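Local coordinates for protein putative modulator of DNA gyrase (Bacteroides thetaiotaomicron, PDB 1VPB) that probably acts as a metallopeptidase of the U62 (PmbA/TldD) family and is a putative modulator of DNA gyrase, at residues S68-I80 against I98-L112. Numbering follows the deposited sequence.
Sequences SLSLYVDGRYGSI and IDSTRYLAKDEARVL
R76 and K106 bring their CA atoms within 4.3 Å where the chain 98-112, with a type I turn from T101 to L104, wraps the tip of the beta hairpin 68-80. The hairpin closes through a type I' turn from V73 to R76, and its G75 O accepts from D107 N at 2.8 Å, the backbone-to-backbone bond of the contact. T101 OG1, hydrogen-bonded to G97 O, comes within 3.4 Å of G78 CA, so a CB there would clash with it.

R76 bends at chi2 (77°), which lays its guanidinium along the 102-106 backbone. NE donates to L104 O at 2.9 Å, nearly straight (167°) and in the guanidinium plane, while R102 O sits over one face; NH1 reaches back to D74 O, and a water links NH2 to L104 O. A leucine in its place would probably leave L104 O without this donor and the D74 carbonyl without its tie across the turn. R102 NE forms a salt bridge with D74 OD2, met from above the carboxylate plane at 2.8 Å; NH1 makes a second with D99 OD1, and V73 CG1 lies over the guanidinium face. On the other side of the hairpin, R110 lies flat on Y77, planes 15° apart, with CD over the ring (3.8 Å to its centroid). Y72 turns a ring edge to R110 O and receives L112 CD2 in an off-centre CH-pi contact; its OH hydrogen-bonds K38 NZ and, through a water, reaches V111 O.

Strands 58-73 and 76-82 form the hairpin; V73 and L71 pack on I98 of helix 87-101, Y335 of helix 334-340 bonds D107, and S79 and I80 continue the sheet into the second subunit.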
ATOM      1  N   SER A  68       1.696 -21.540  -1.951  1.00 33.27           N
ATOM      2  CA  SER A  68       2.532 -20.944  -0.859  1.00 33.35           C
ATOM      3  C   SER A  68       2.904 -22.075   0.037  1.00 34.33           C
ATOM      4  O   SER A  68       2.095 -22.950   0.324  1.00 37.16           O
ATOM      5  CB  SER A  68       1.719 -19.908  -0.092  1.00 37.14           C
ATOM      6  OG  SER A  68       1.600 -18.796  -0.944  1.00 51.30           O
ATOM      7  N   LEU A  69       4.168 -22.107   0.498  1.00 32.53           N
ATOM      8  CA  LEU A  69       4.552 -23.151   1.465  1.00 31.95           C
ATOM      9  C   LEU A  69       5.246 -22.528   2.651  1.00 32.11           C
ATOM     10  O   LEU A  69       5.976 -21.547   2.505  1.00 32.20           O
ATOM     11  CB  LEU A  69       5.536 -24.146   0.814  1.00 33.96           C
ATOM     12  CG  LEU A  69       5.024 -25.068  -0.289  1.00 36.20           C
ATOM     13  CD1 LEU A  69       5.115 -24.380  -1.614  1.00 37.67           C
ATOM     14  CD2 LEU A  69       5.794 -26.322  -0.360  1.00 35.09           C
ATOM     15  N   SER A  70       5.035 -23.116   3.837  1.00 30.94           N
ATOM     16  CA  SER A  70       5.767 -22.782   5.050  1.00 29.79           C
ATOM     17  C   SER A  70       6.644 -24.016   5.244  1.00 32.55           C
ATOM     18  O   SER A  70       6.161 -25.135   5.245  1.00 31.60           O
ATOM     19  CB  SER A  70       4.899 -22.642   6.262  1.00 33.00           C
ATOM     20  OG  SER A  70       3.991 -21.535   6.123  1.00 35.77           O
ATOM     21  N   LEU A  71       7.942 -23.774   5.344  1.00 29.06           N
ATOM     22  CA  LEU A  71       8.946 -24.826   5.407  1.00 30.34           C
ATOM     23  C   LEU A  71       9.634 -24.899   6.776  1.00 28.78           C
ATOM     24  O   LEU A  71      10.148 -23.935   7.283  1.00 29.73           O
ATOM     25  CB  LEU A  71      10.011 -24.579   4.321  1.00 30.02           C
ATOM     26  CG  LEU A  71       9.539 -24.287   2.889  1.00 26.93           C
ATOM     27  CD1 LEU A  71      10.746 -23.938   2.066  1.00 33.16           C
ATOM     28  CD2 LEU A  71       8.842 -25.473   2.322  1.00 29.70           C
ATOM     29  N   TYR A  72       9.530 -26.073   7.456  1.00 28.51           N
ATOM     30  CA  TYR A  72      10.123 -26.325   8.767  1.00 31.09           C
ATOM     31  C   TYR A  72      11.328 -27.265   8.532  1.00 29.66           C
ATOM     32  O   TYR A  72      11.151 -28.438   8.160  1.00 29.48           O
ATOM     33  CB  TYR A  72       9.115 -26.995   9.697  1.00 30.63           C
ATOM     34  CG  TYR A  72       7.937 -26.103  10.050  1.00 28.46           C
ATOM     35  CD1 TYR A  72       6.937 -25.897   9.122  1.00 31.07           C
ATOM     36  CD2 TYR A  72       7.841 -25.496  11.300  1.00 32.33           C
ATOM     37  CE1 TYR A  72       5.824 -25.057   9.434  1.00 32.44           C
ATOM     38  CE2 TYR A  72       6.790 -24.674  11.620  1.00 35.95           C
ATOM     39  CZ  TYR A  72       5.775 -24.462  10.668  1.00 33.54           C
ATOM     40  OH  TYR A  72       4.704 -23.631  11.036  1.00 35.86           O
ATOM     41  N   VAL A  73      12.497 -26.690   8.588  1.00 29.01           N
ATOM     42  CA  VAL A  73      13.725 -27.325   8.094  1.00 29.36           C
ATOM     43  C   VAL A  73      14.774 -27.223   9.178  1.00 27.32           C
ATOM     44  O   VAL A  73      15.408 -26.165   9.472  1.00 27.28           O
ATOM     45  CB  VAL A  73      14.288 -26.639   6.813  1.00 28.19           C
ATOM     46  CG1 VAL A  73      15.558 -27.382   6.338  1.00 30.33           C
ATOM     47  CG2 VAL A  73      13.241 -26.524   5.722  1.00 31.90           C
ATOM     48  N   ASP A  74      15.004 -28.342   9.841  1.00 27.95           N
ATOM     49  CA  ASP A  74      16.060 -28.317  10.837  1.00 31.48           C
ATOM     50  C   ASP A  74      15.961 -27.279  11.901  1.00 27.44           C
ATOM     51  O   ASP A  74      16.949 -26.703  12.355  1.00 28.65           O
ATOM     52  CB  ASP A  74      17.453 -28.339  10.153  1.00 29.32           C
ATOM     53  CG  ASP A  74      17.672 -29.535   9.258  1.00 29.02           C
ATOM     54  OD1 ASP A  74      16.802 -30.484   9.106  1.00 28.12           O
ATOM     55  OD2 ASP A  74      18.715 -29.566   8.544  1.00 29.02           O
ATOM     56  N   GLY A  75      14.733 -27.005  12.327  1.00 29.04           N
ATOM     57  CA  GLY A  75      14.512 -26.034  13.359  1.00 28.09           C
ATOM     58  C   GLY A  75      14.270 -24.620  12.841  1.00 29.83           C
ATOM     59  O   GLY A  75      13.857 -23.752  13.589  1.00 32.23           O
ATOM     60  N   ARG A  76      14.577 -24.399  11.577  1.00 28.41           N
ATOM     61  CA  ARG A  76      14.385 -23.126  10.907  1.00 28.95           C
ATOM     62  C   ARG A  76      12.972 -23.087  10.301  1.00 29.25           C
ATOM     63  O   ARG A  76      12.353 -24.114  10.007  1.00 28.11           O
ATOM     64  CB  ARG A  76      15.425 -22.905   9.830  1.00 28.96           C
ATOM     65  CG  ARG A  76      16.789 -22.631  10.364  1.00 29.57           C
ATOM     66  CD  ARG A  76      17.541 -23.870  10.879  1.00 27.16           C
ATOM     67  NE  ARG A  76      18.935 -23.602  11.036  1.00 25.71           N
ATOM     68  CZ  ARG A  76      19.895 -24.513  11.349  1.00 27.84           C
ATOM     69  NH1 ARG A  76      19.544 -25.770  11.533  1.00 28.46           N
ATOM     70  NH2 ARG A  76      21.176 -24.170  11.347  1.00 27.34           N
ATOM     71  N   TYR A  77      12.554 -21.877   9.930  1.00 29.55           N
ATOM     72  CA  TYR A  77      11.206 -21.662   9.367  1.00 28.61           C
ATOM     73  C   TYR A  77      11.284 -20.608   8.265  1.00 28.44           C
ATOM     74  O   TYR A  77      11.819 -19.519   8.493  1.00 30.93           O
ATOM     75  CB  TYR A  77      10.319 -21.150  10.499  1.00 30.39           C
ATOM     76  CG  TYR A  77       8.933 -20.713  10.053  1.00 29.15           C
ATOM     77  CD1 TYR A  77       7.937 -21.623   9.869  1.00 32.19           C
ATOM     78  CD2 TYR A  77       8.681 -19.368   9.800  1.00 37.58           C
ATOM     79  CE1 TYR A  77       6.657 -21.211   9.450  1.00 35.79           C
ATOM     80  CE2 TYR A  77       7.402 -18.949   9.394  1.00 41.29           C
ATOM     81  CZ  TYR A  77       6.437 -19.874   9.212  1.00 37.75           C
ATOM     82  OH  TYR A  77       5.136 -19.469   8.809  1.00 40.14           O
ATOM     83  N   GLY A  78      10.805 -20.983   7.081  1.00 28.92           N
ATOM     84  CA  GLY A  78      10.900 -20.183   5.852  1.00 29.47           C
ATOM     85  C   GLY A  78       9.584 -20.178   5.117  1.00 31.24           C
ATOM     86  O   GLY A  78       8.842 -21.118   5.154  1.00 29.15           O
ATOM     87  N   SER A  79       9.366 -19.111   4.347  1.00 31.12           N
ATOM     88  CA  SER A  79       8.167 -18.963   3.532  1.00 33.59           C
ATOM     89  C   SER A  79       8.465 -18.724   2.074  1.00 30.88           C
ATOM     90  O   SER A  79       9.324 -17.872   1.730  1.00 30.59           O
ATOM     91  CB  SER A  79       7.364 -17.754   4.084  1.00 36.52           C
ATOM     92  OG  SER A  79       7.096 -17.914   5.469  1.00 36.76           O
ATOM     93  N   ILE A  80       7.854 -19.512   1.194  1.00 30.99           N
ATOM     94  CA  ILE A  80       8.014 -19.321  -0.216  1.00 31.64           C
ATOM     95  C   ILE A  80       6.642 -19.307  -0.926  1.00 33.27           C
ATOM     96  O   ILE A  80       5.655 -19.877  -0.443  1.00 33.06           O
ATOM     97  CB  ILE A  80       8.884 -20.370  -0.852  1.00 30.26           C
ATOM     98  CG1 ILE A  80       8.269 -21.767  -0.838  1.00 32.07           C
ATOM     99  CG2 ILE A  80      10.288 -20.459  -0.127  1.00 30.96           C
ATOM    100  CD1 ILE A  80       9.170 -22.850  -1.361  1.00 33.76           C
ATOM    101  N   ILE A  98      13.990 -24.760   0.698  1.00 28.68           N
ATOM    102  CA  ILE A  98      14.380 -25.597   1.834  1.00 29.17           C
ATOM    103  C   ILE A  98      15.834 -25.310   2.228  1.00 29.77           C
ATOM    104  O   ILE A  98      16.151 -25.057   3.386  1.00 30.29           O
ATOM    105  CB  ILE A  98      14.164 -27.099   1.496  1.00 28.23           C
ATOM    106  CG1 ILE A  98      12.682 -27.418   1.411  1.00 29.19           C
ATOM    107  CG2 ILE A  98      14.825 -27.971   2.513  1.00 30.86           C
ATOM    108  CD1 ILE A  98      12.332 -28.802   0.881  1.00 31.77           C
ATOM    109  N   ASP A  99      16.705 -25.311   1.224  1.00 29.14           N
ATOM    110  CA  ASP A  99      18.125 -25.148   1.469  1.00 29.91           C
ATOM    111  C   ASP A  99      18.449 -23.732   1.963  1.00 27.63           C
ATOM    112  O   ASP A  99      19.246 -23.562   2.851  1.00 29.92           O
ATOM    113  CB  ASP A  99      18.878 -25.511   0.246  1.00 34.36           C
ATOM    114  CG  ASP A  99      18.886 -27.017  -0.028  1.00 40.31           C
ATOM    115  OD1 ASP A  99      18.680 -27.877   0.881  1.00 37.28           O
ATOM    116  OD2 ASP A  99      19.128 -27.411  -1.181  1.00 44.90           O
ATOM    117  N   SER A 100      17.708 -22.743   1.460  1.00 29.76           N
ATOM    118  CA  SER A 100      17.847 -21.373   1.910  1.00 28.32           C
ATOM    119  C   SER A 100      17.360 -21.187   3.356  1.00 26.66           C
ATOM    120  O   SER A 100      18.000 -20.488   4.153  1.00 30.82           O
ATOM    121  CB  SER A 100      17.056 -20.479   0.984  1.00 31.39           C
ATOM    122  OG  SER A 100      17.665 -20.462  -0.280  1.00 33.82           O
ATOM    123  N   THR A 101      16.273 -21.827   3.677  1.00 29.43           N
ATOM    124  CA  THR A 101      15.667 -21.753   5.015  1.00 29.02           C
ATOM    125  C   THR A 101      16.636 -22.288   6.038  1.00 30.00           C
ATOM    126  O   THR A 101      16.779 -21.745   7.128  1.00 28.51           O
ATOM    127  CB  THR A 101      14.359 -22.545   5.068  1.00 29.44           C
ATOM    128  OG1 THR A 101      13.347 -21.916   4.264  1.00 29.28           O
ATOM    129  CG2 THR A 101      13.770 -22.728   6.448  1.00 28.80           C
ATOM    130  N   ARG A 102      17.335 -23.359   5.670  1.00 28.20           N
ATOM    131  CA  ARG A 102      18.279 -23.958   6.627  1.00 27.15           C
ATOM    132  C   ARG A 102      19.408 -23.033   7.075  1.00 25.95           C
ATOM    133  O   ARG A 102      20.088 -23.249   8.091  1.00 27.07           O
ATOM    134  CB  ARG A 102      18.841 -25.243   6.023  1.00 28.41           C
ATOM    135  CG  ARG A 102      19.520 -26.144   7.034  1.00 30.31           C
ATOM    136  CD  ARG A 102      20.125 -27.441   6.485  1.00 29.65           C
ATOM    137  NE  ARG A 102      19.117 -28.400   6.019  1.00 27.90           N
ATOM    138  CZ  ARG A 102      18.791 -28.622   4.749  1.00 30.19           C
ATOM    139  NH1 ARG A 102      19.315 -27.946   3.749  1.00 28.66           N
ATOM    140  NH2 ARG A 102      17.888 -29.506   4.487  1.00 31.92           N
ATOM    141  N   TYR A 103      19.725 -22.025   6.249  1.00 27.56           N
ATOM    142  CA  TYR A 103      20.740 -21.059   6.614  1.00 27.77           C
ATOM    143  C   TYR A 103      20.337 -20.039   7.689  1.00 28.50           C
ATOM    144  O   TYR A 103      21.229 -19.342   8.302  1.00 27.74           O
ATOM    145  CB  TYR A 103      21.244 -20.309   5.395  1.00 28.18           C
ATOM    146  CG  TYR A 103      21.845 -21.214   4.330  1.00 30.33           C
ATOM    147  CD1 TYR A 103      22.946 -22.025   4.598  1.00 42.02           C
ATOM    148  CD2 TYR A 103      21.358 -21.176   3.078  1.00 34.62           C
ATOM    149  CE1 TYR A 103      23.496 -22.839   3.574  1.00 37.54           C
ATOM    150  CE2 TYR A 103      21.896 -21.961   2.065  1.00 38.17           C
ATOM    151  CZ  TYR A 103      22.942 -22.785   2.325  1.00 39.85           C
ATOM    152  OH  TYR A 103      23.451 -23.526   1.236  1.00 45.69           O
ATOM    153  N   LEU A 104      19.054 -19.956   7.946  1.00 29.44           N
ATOM    154  CA  LEU A 104      18.529 -19.092   9.021  1.00 29.96           C
ATOM    155  C   LEU A 104      19.001 -19.602  10.388  1.00 32.35           C
ATOM    156  O   LEU A 104      19.410 -20.763  10.521  1.00 30.21           O
ATOM    157  CB  LEU A 104      17.015 -19.096   9.009  1.00 28.46           C
ATOM    158  CG  LEU A 104      16.343 -18.530   7.779  1.00 32.21           C
ATOM    159  CD1 LEU A 104      14.859 -18.702   7.844  1.00 33.93           C
ATOM    160  CD2 LEU A 104      16.731 -17.124   7.475  1.00 32.98           C
ATOM    161  N   ALA A 105      18.893 -18.769  11.402  1.00 29.35           N
ATOM    162  CA  ALA A 105      18.995 -19.263  12.774  1.00 31.35           C
ATOM    163  C   ALA A 105      17.786 -20.024  13.108  1.00 31.23           C
ATOM    164  O   ALA A 105      16.683 -19.671  12.722  1.00 30.55           O
ATOM    165  CB  ALA A 105      19.170 -18.108  13.754  1.00 32.07           C
ATOM    166  N   LYS A 106      17.949 -21.121  13.837  1.00 29.97           N
ATOM    167  CA  LYS A 106      16.779 -21.879  14.198  1.00 31.05           C
ATOM    168  C   LYS A 106      15.859 -21.105  15.151  1.00 31.73           C
ATOM    169  O   LYS A 106      16.290 -20.237  15.914  1.00 31.49           O
ATOM    170  CB  LYS A 106      17.173 -23.253  14.772  1.00 34.52           C
ATOM    171  CG  LYS A 106      17.800 -23.226  16.056  1.00 36.82           C
ATOM    172  CD  LYS A 106      18.321 -24.661  16.451  1.00 36.52           C
ATOM    173  CE  LYS A 106      18.679 -24.567  17.942  1.00 39.64           C
ATOM    174  NZ  LYS A 106      19.243 -25.832  18.470  1.00 40.82           N
ATOM    175  N   ASP A 107      14.580 -21.407  15.001  1.00 31.56           N
ATOM    176  CA  ASP A 107      13.552 -20.874  15.904  1.00 33.31           C
ATOM    177  C   ASP A 107      12.691 -21.991  16.438  1.00 31.50           C
ATOM    178  O   ASP A 107      11.822 -22.490  15.735  1.00 32.99           O
ATOM    179  CB  ASP A 107      12.697 -19.897  15.160  1.00 33.58           C
ATOM    180  CG  ASP A 107      11.776 -19.115  16.088  1.00 33.47           C
ATOM    181  OD1 ASP A 107      11.487 -19.610  17.196  1.00 34.38           O
ATOM    182  OD2 ASP A 107      11.365 -18.019  15.744  1.00 36.03           O
ATOM    183  N   GLU A 108      12.973 -22.410  17.665  1.00 34.34           N
ATOM    184  CA  GLU A 108      12.367 -23.635  18.166  1.00 36.42           C
ATOM    185  C   GLU A 108      10.921 -23.461  18.556  1.00 36.29           C
ATOM    186  O   GLU A 108      10.200 -24.445  18.844  1.00 40.17           O
ATOM    187  CB  GLU A 108      13.171 -24.149  19.339  1.00 39.83           C
ATOM    188  CG  GLU A 108      14.523 -24.702  18.893  1.00 43.70           C
ATOM    189  CD  GLU A 108      15.272 -25.406  20.003  1.00 54.82           C
ATOM    190  OE1 GLU A 108      14.818 -26.471  20.460  1.00 57.08           O
ATOM    191  OE2 GLU A 108      16.301 -24.866  20.423  1.00 58.70           O
ATOM    192  N   ALA A 109      10.516 -22.221  18.593  1.00 33.55           N
ATOM    193  CA  ALA A 109       9.078 -21.930  18.861  1.00 36.63           C
ATOM    194  C   ALA A 109       8.207 -22.089  17.617  1.00 38.51           C
ATOM    195  O   ALA A 109       6.952 -22.112  17.771  1.00 35.57           O
ATOM    196  CB  ALA A 109       8.920 -20.573  19.452  1.00 38.10           C
ATOM    197  N   ARG A 110       8.802 -22.187  16.408  1.00 35.21           N
ATOM    198  CA  ARG A 110       8.061 -22.408  15.173  1.00 34.35           C
ATOM    199  C   ARG A 110       7.778 -23.891  15.105  1.00 34.73           C
ATOM    200  O   ARG A 110       8.576 -24.711  14.651  1.00 35.04           O
ATOM    201  CB  ARG A 110       8.839 -21.913  13.897  1.00 33.91           C
ATOM    202  CG  ARG A 110       8.951 -20.432  13.778  1.00 36.14           C
ATOM    203  CD  ARG A 110       7.676 -19.776  13.350  1.00 36.95           C
ATOM    204  NE  ARG A 110       7.869 -18.367  13.189  1.00 38.83           N
ATOM    205  CZ  ARG A 110       6.879 -17.493  13.061  1.00 45.14           C
ATOM    206  NH1 ARG A 110       5.619 -17.874  13.083  1.00 48.27           N
ATOM    207  NH2 ARG A 110       7.173 -16.223  12.939  1.00 49.89           N
ATOM    208  N   VAL A 111       6.580 -24.256  15.593  1.00 38.94           N
ATOM    209  CA  VAL A 111       6.111 -25.611  15.607  1.00 37.71           C
ATOM    210  C   VAL A 111       4.703 -25.682  15.022  1.00 36.71           C
ATOM    211  O   VAL A 111       4.030 -24.690  14.888  1.00 40.27           O
ATOM    212  CB  VAL A 111       6.101 -26.201  17.039  1.00 40.65           C
ATOM    213  CG1 VAL A 111       7.515 -26.265  17.601  1.00 43.57           C
ATOM    214  CG2 VAL A 111       5.147 -25.424  17.911  1.00 42.28           C
ATOM    215  N   LEU A 112       4.316 -26.873  14.613  1.00 37.79           N
ATOM    216  CA  LEU A 112       2.937 -27.080  14.151  1.00 36.32           C
ATOM    217  C   LEU A 112       2.056 -27.150  15.386  1.00 36.04           C
ATOM    218  O   LEU A 112       2.491 -27.490  16.490  1.00 37.94           O
ATOM    219  CB  LEU A 112       2.828 -28.368  13.339  1.00 35.73           C
ATOM    220  CG  LEU A 112       3.536 -28.431  11.952  1.00 34.75           C
ATOM    221  CD1 LEU A 112       3.135 -29.652  11.160  1.00 43.63           C
ATOM    222  CD2 LEU A 112       3.264 -27.248  11.180  1.00 42.32           C
TER
HETATM  223  O   HOH W   1       5.014 -22.397  13.321  1.00 28.83           O
HETATM  224  O   HOH W   2      16.626 -31.246   6.506  1.00 17.69           O
HETATM  225  O   HOH W   3      22.170 -21.572  10.571  1.00 31.89           O
HETATM  226  O   HOH W   4      14.100 -19.957  11.421  1.00 18.82           O